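Tyrosine-protein phosphatase YwqE (Bacillus subtilis, PDB 3QY7) removes phosphate from phosphotyrosine residues of the proteins YwqD, YwqF and Ssb, using a manganese-dependent active site. Local coordinates at residues I107-P110 against V114-Y117; S148-L153 against A158-T163. All coordinates share one frame; numbering follows the deposited sequence.

Contact 1 (I107-P110 against V114-Y117); sequences IEFP and VPRY. With FE (Fe (III) ion), chain B.
The two methyl groups of V114 sit against the ring of F109 as a forked knob against a plate. CG1 stands over one face, 4.1 Å from the ring centroid and 19° off the ring normal, shifted toward the CE2 and CZ rim, which makes a CH-pi contact; CG2 of V114, on the same side of the ring plane, overhangs the CD2 rim, 3.8 Å from F109 CD2. In this fork CG1 lies anti to the backbone N of V114 (chi1 178°) and CG2 lies beside that N. P115 fills the next hollow. Its CD approaches F109 CD1 obliquely at 3.9 Å, while the CG corner of the P115 ring meets the CD corner of the P110 ring at 3.9 Å, so that P115 lies across the notch between the F109 ring and P110, touching both. The interface is apolar throughout and small, burying 178 Å² in all. Around it, A118 and F122 of helix 118-127 and I134 of the neighbouring strand also pack on F109, and V114 N is hydrogen-bonded to E142 OE1. One residue before the phenyl ring, E108 turns to the metal side: with its chain extended, it places OE1 2.1 Å from the iron, which two waters, E80 and H136 also bind, while OE2 forms a salt bridge with R82. Consecutive residues thus face apolar packing and a metal site. This is the beta-to-alpha loop after strand 104-108, at the C-terminal end of the strands of a TIM-barrel fold, the end that carries the metal ligands in PHP-like phosphatases.

Contact 2 (S148-L153 against A158-T163); sequences SLLYHL and AASQIT
Backbone and side chain close together where L153 meets A158, and this end of the contact is the tight one. A158 N donates to L153 O at 3.0 Å, with an N-H...O angle of 159°; the bond bends at the acceptor, the donor standing 27° out of the carbonyl plane. The methyl of A158 lies close beside the same oxygen, CB to L153 O being 3.2 Å, and reaches L153 CB at 4.3 Å. One carbonyl oxygen near the end of helix 148-155 is thus met by both the N-H and the methyl of the residue just ahead of strand 159-163, and the CA atoms of the pair come within 5.5 Å. F122 of helix 118-127 touches both side chains and packs this corner from outside the two segments.

Farther along, the helix and strand diverge. L150 and S160 have CA atoms 8.7 Å apart, and the gap is spanned by the leucine side chain: with CG anti to the backbone N (chi1 177°), L150 reaches out until CD1 lies 4.2 Å from S160 CB. That touch is grazing, and the contact remains buried here, with I134 of strand 131-135 lying against both residues. S160 OG takes no part in it, being hydrogen-bonded to L187 O. The loose side is the helix surface away from the strand, where H152 is exposed and S148 and Y151 are partly so; L149 turns toward contact 1. None of the four meets the strand. An amphipathic helix followed by a short loop into a parallel strand is the alpha-to-beta half of the beta-alpha-beta crossover from which TIM-barrel folds are built.

How the contacts relate
The two contacts follow one another in sequence, contact 1 complete before contact 2 begins, and their centres lie 11 Å apart on the same side of the molecule. Both reach the same run of parallel barrel strands, contact 1 through strand 104-108 and contact 2 through strand 159-163, with strand 131-135 between them. They also touch directly: F109 CZ is 3.8 Å from L153 CD1, and V114 CG2 is 4.3 Å from L149 CD1. Residues F122 and I134 pack against both. Successive strand and helix units of the barrel wall are therefore joined in one hydrophobic layer outside the sheet, behind the strand end from which E108 reaches the iron.

Contact 1 (I107-P110 against V114-Y117)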
# COMPACT_ATOMS: atom_id res chain seq x y z
N ILE A 107 -4.11 -3.44 -5.31
CA ILE A 107 -3.85 -4.38 -6.39
C ILE A 107 -2.36 -4.33 -6.71
O ILE A 107 -1.82 -3.26 -6.97
CB ILE A 107 -4.67 -4.00 -7.64
CG1 ILE A 107 -6.17 -3.99 -7.34
CG2 ILE A 107 -4.35 -4.94 -8.83
CD1 ILE A 107 -6.75 -5.31 -6.92
N GLU A 108 -1.73 -5.50 -6.71
CA GLU A 108 -0.30 -5.63 -6.98
C GLU A 108 -0.11 -6.35 -8.30
O GLU A 108 -0.68 -7.42 -8.50
CB GLU A 108 0.35 -6.46 -5.87
CG GLU A 108 1.87 -6.56 -5.97
CD GLU A 108 2.42 -7.79 -5.28
OE1 GLU A 108 3.51 -7.70 -4.67
OE2 GLU A 108 1.78 -8.86 -5.32
N PHE A 109 0.70 -5.75 -9.17
CA PHE A 109 1.16 -6.39 -10.42
C PHE A 109 2.28 -7.38 -10.11
O PHE A 109 3.08 -7.16 -9.22
CB PHE A 109 1.68 -5.34 -11.41
CG PHE A 109 0.68 -4.30 -11.83
CD1 PHE A 109 -0.68 -4.62 -11.97
CD2 PHE A 109 1.09 -3.00 -12.10
CE1 PHE A 109 -1.60 -3.65 -12.37
CE2 PHE A 109 0.18 -2.02 -12.52
CZ PHE A 109 -1.19 -2.35 -12.65
N PRO A 110 2.37 -8.47 -10.89
CA PRO A 110 3.58 -9.28 -10.83
C PRO A 110 4.80 -8.39 -11.08
O PRO A 110 4.71 -7.40 -11.80
CB PRO A 110 3.40 -10.26 -11.98
CG PRO A 110 2.41 -9.64 -12.88
CD PRO A 110 1.47 -8.91 -11.97
N VAL A 114 3.23 -5.39 -16.44
CA VAL A 114 1.86 -4.95 -16.19
C VAL A 114 0.95 -5.79 -17.09
O VAL A 114 1.04 -5.68 -18.31
CB VAL A 114 1.68 -3.46 -16.49
CG1 VAL A 114 0.22 -3.04 -16.29
CG2 VAL A 114 2.60 -2.62 -15.60
N PRO A 115 0.10 -6.64 -16.48
CA PRO A 115 -0.81 -7.46 -17.29
C PRO A 115 -1.64 -6.60 -18.25
O PRO A 115 -2.06 -5.49 -17.90
CB PRO A 115 -1.70 -8.13 -16.24
CG PRO A 115 -0.81 -8.23 -15.04
CD PRO A 115 -0.05 -6.93 -15.04
N ARG A 116 -1.85 -7.11 -19.46
CA ARG A 116 -2.50 -6.34 -20.51
C ARG A 116 -3.94 -5.96 -20.16
O ARG A 116 -4.43 -4.92 -20.59
CB ARG A 116 -2.47 -7.10 -21.84
CG ARG A 116 -1.07 -7.42 -22.35
CD ARG A 116 -0.55 -6.38 -23.34
NE ARG A 116 -1.16 -6.52 -24.67
CZ ARG A 116 -0.76 -7.39 -25.60
NH1 ARG A 116 0.25 -8.22 -25.37
NH2 ARG A 116 -1.39 -7.43 -26.77
N TYR A 117 -4.61 -6.78 -19.35
CA TYR A 117 -6.01 -6.54 -18.99
C TYR A 117 -6.18 -5.55 -17.82
O TYR A 117 -7.30 -5.24 -17.44
CB TYR A 117 -6.72 -7.85 -18.67
CG TYR A 117 -6.16 -8.56 -17.46
CD1 TYR A 117 -5.13 -9.48 -17.58
CD2 TYR A 117 -6.67 -8.30 -16.18
CE1 TYR A 117 -4.61 -10.13 -16.48
CE2 TYR A 117 -6.16 -8.95 -15.06
CZ TYR A 117 -5.13 -9.85 -15.22
OH TYR A 117 -4.60 -10.50 -14.13
FE FE B . 3.89 -6.42 -3.04
O HOH W 1 6.07 -6.84 -3.26
O HOH W 2 4.09 -5.38 -1.28

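Contact 2 (S148-L153 against A158-T163)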
# COMPACT_ATOMS: atom_id res chain seq x y z
N SER A 148 5.45 5.44 -18.81
CA SER A 148 4.22 5.90 -19.43
C SER A 148 3.03 4.99 -19.11
O SER A 148 1.88 5.44 -19.10
CB SER A 148 4.39 6.05 -20.96
OG SER A 148 4.24 4.80 -21.64
N LEU A 149 3.31 3.72 -18.82
CA LEU A 149 2.27 2.76 -18.44
C LEU A 149 1.56 3.21 -17.17
O LEU A 149 0.33 3.12 -17.07
CB LEU A 149 2.85 1.37 -18.21
CG LEU A 149 3.42 0.67 -19.44
CD1 LEU A 149 4.17 -0.58 -19.03
CD2 LEU A 149 2.31 0.33 -20.45
N LEU A 150 2.33 3.68 -16.19
CA LEU A 150 1.74 4.17 -14.95
C LEU A 150 0.99 5.46 -15.18
O LEU A 150 -0.14 5.65 -14.70
CB LEU A 150 2.78 4.33 -13.83
CG LEU A 150 2.25 4.91 -12.51
CD1 LEU A 150 1.28 3.94 -11.86
CD2 LEU A 150 3.43 5.17 -11.59
N TYR A 151 1.62 6.36 -15.94
CA TYR A 151 0.98 7.60 -16.32
C TYR A 151 -0.42 7.31 -16.88
O TYR A 151 -1.39 7.93 -16.46
CB TYR A 151 1.81 8.36 -17.36
CG TYR A 151 1.01 9.40 -18.09
CD1 TYR A 151 0.52 9.14 -19.37
CD2 TYR A 151 0.72 10.62 -17.50
CE1 TYR A 151 -0.23 10.08 -20.05
CE2 TYR A 151 -0.04 11.57 -18.17
CZ TYR A 151 -0.50 11.29 -19.45
OH TYR A 151 -1.24 12.22 -20.14
N HIS A 152 -0.52 6.39 -17.83
CA HIS A 152 -1.81 6.14 -18.48
C HIS A 152 -2.84 5.57 -17.51
O HIS A 152 -3.99 6.02 -17.51
CB HIS A 152 -1.67 5.26 -19.72
CG HIS A 152 -1.09 5.98 -20.90
ND1 HIS A 152 -1.71 7.07 -21.47
CD2 HIS A 152 0.04 5.77 -21.60
CE1 HIS A 152 -0.97 7.50 -22.48
NE2 HIS A 152 0.10 6.74 -22.58
N LEU A 153 -2.43 4.61 -16.69
CA LEU A 153 -3.35 4.00 -15.71
C LEU A 153 -3.87 5.03 -14.72
O LEU A 153 -5.05 5.04 -14.38
CB LEU A 153 -2.70 2.81 -15.00
CG LEU A 153 -2.41 1.54 -15.81
CD1 LEU A 153 -1.46 0.62 -15.08
CD2 LEU A 153 -3.71 0.82 -16.19
N ALA A 158 -6.69 5.32 -11.90
CA ALA A 158 -6.02 4.52 -10.88
C ALA A 158 -5.26 5.44 -9.96
O ALA A 158 -4.82 6.52 -10.35
CB ALA A 158 -5.06 3.54 -11.53
N ALA A 159 -5.14 5.01 -8.71
CA ALA A 159 -4.19 5.64 -7.78
C ALA A 159 -3.00 4.72 -7.59
O ALA A 159 -3.05 3.54 -7.95
CB ALA A 159 -4.89 5.89 -6.43
N SER A 160 -1.93 5.23 -6.99
CA SER A 160 -0.82 4.34 -6.63
C SER A 160 -0.15 4.71 -5.30
O SER A 160 -0.26 5.84 -4.83
CB SER A 160 0.22 4.23 -7.77
OG SER A 160 1.15 5.29 -7.75
N GLN A 161 0.54 3.73 -4.75
CA GLN A 161 1.16 3.85 -3.43
C GLN A 161 2.63 3.47 -3.53
O GLN A 161 2.98 2.35 -3.92
CB GLN A 161 0.40 2.94 -2.44
CG GLN A 161 1.18 2.61 -1.16
CD GLN A 161 1.92 1.30 -1.26
OE1 GLN A 161 1.37 0.29 -1.70
NE2 GLN A 161 3.17 1.29 -0.79
N ILE A 162 3.48 4.43 -3.16
CA ILE A 162 4.92 4.25 -3.14
C ILE A 162 5.35 3.72 -1.78
O ILE A 162 4.67 3.92 -0.78
CB ILE A 162 5.65 5.57 -3.49
CG1 ILE A 162 7.07 5.28 -3.97
CG2 ILE A 162 5.60 6.60 -2.34
CD1 ILE A 162 7.37 6.01 -5.24
N THR A 163 6.48 3.02 -1.76
CA THR A 163 7.00 2.45 -0.52
C THR A 163 7.90 3.45 0.18
O THR A 163 8.77 4.04 -0.46
CB THR A 163 7.85 1.17 -0.79
OG1 THR A 163 7.19 0.34 -1.77
CG2 THR A 163 8.05 0.38 0.48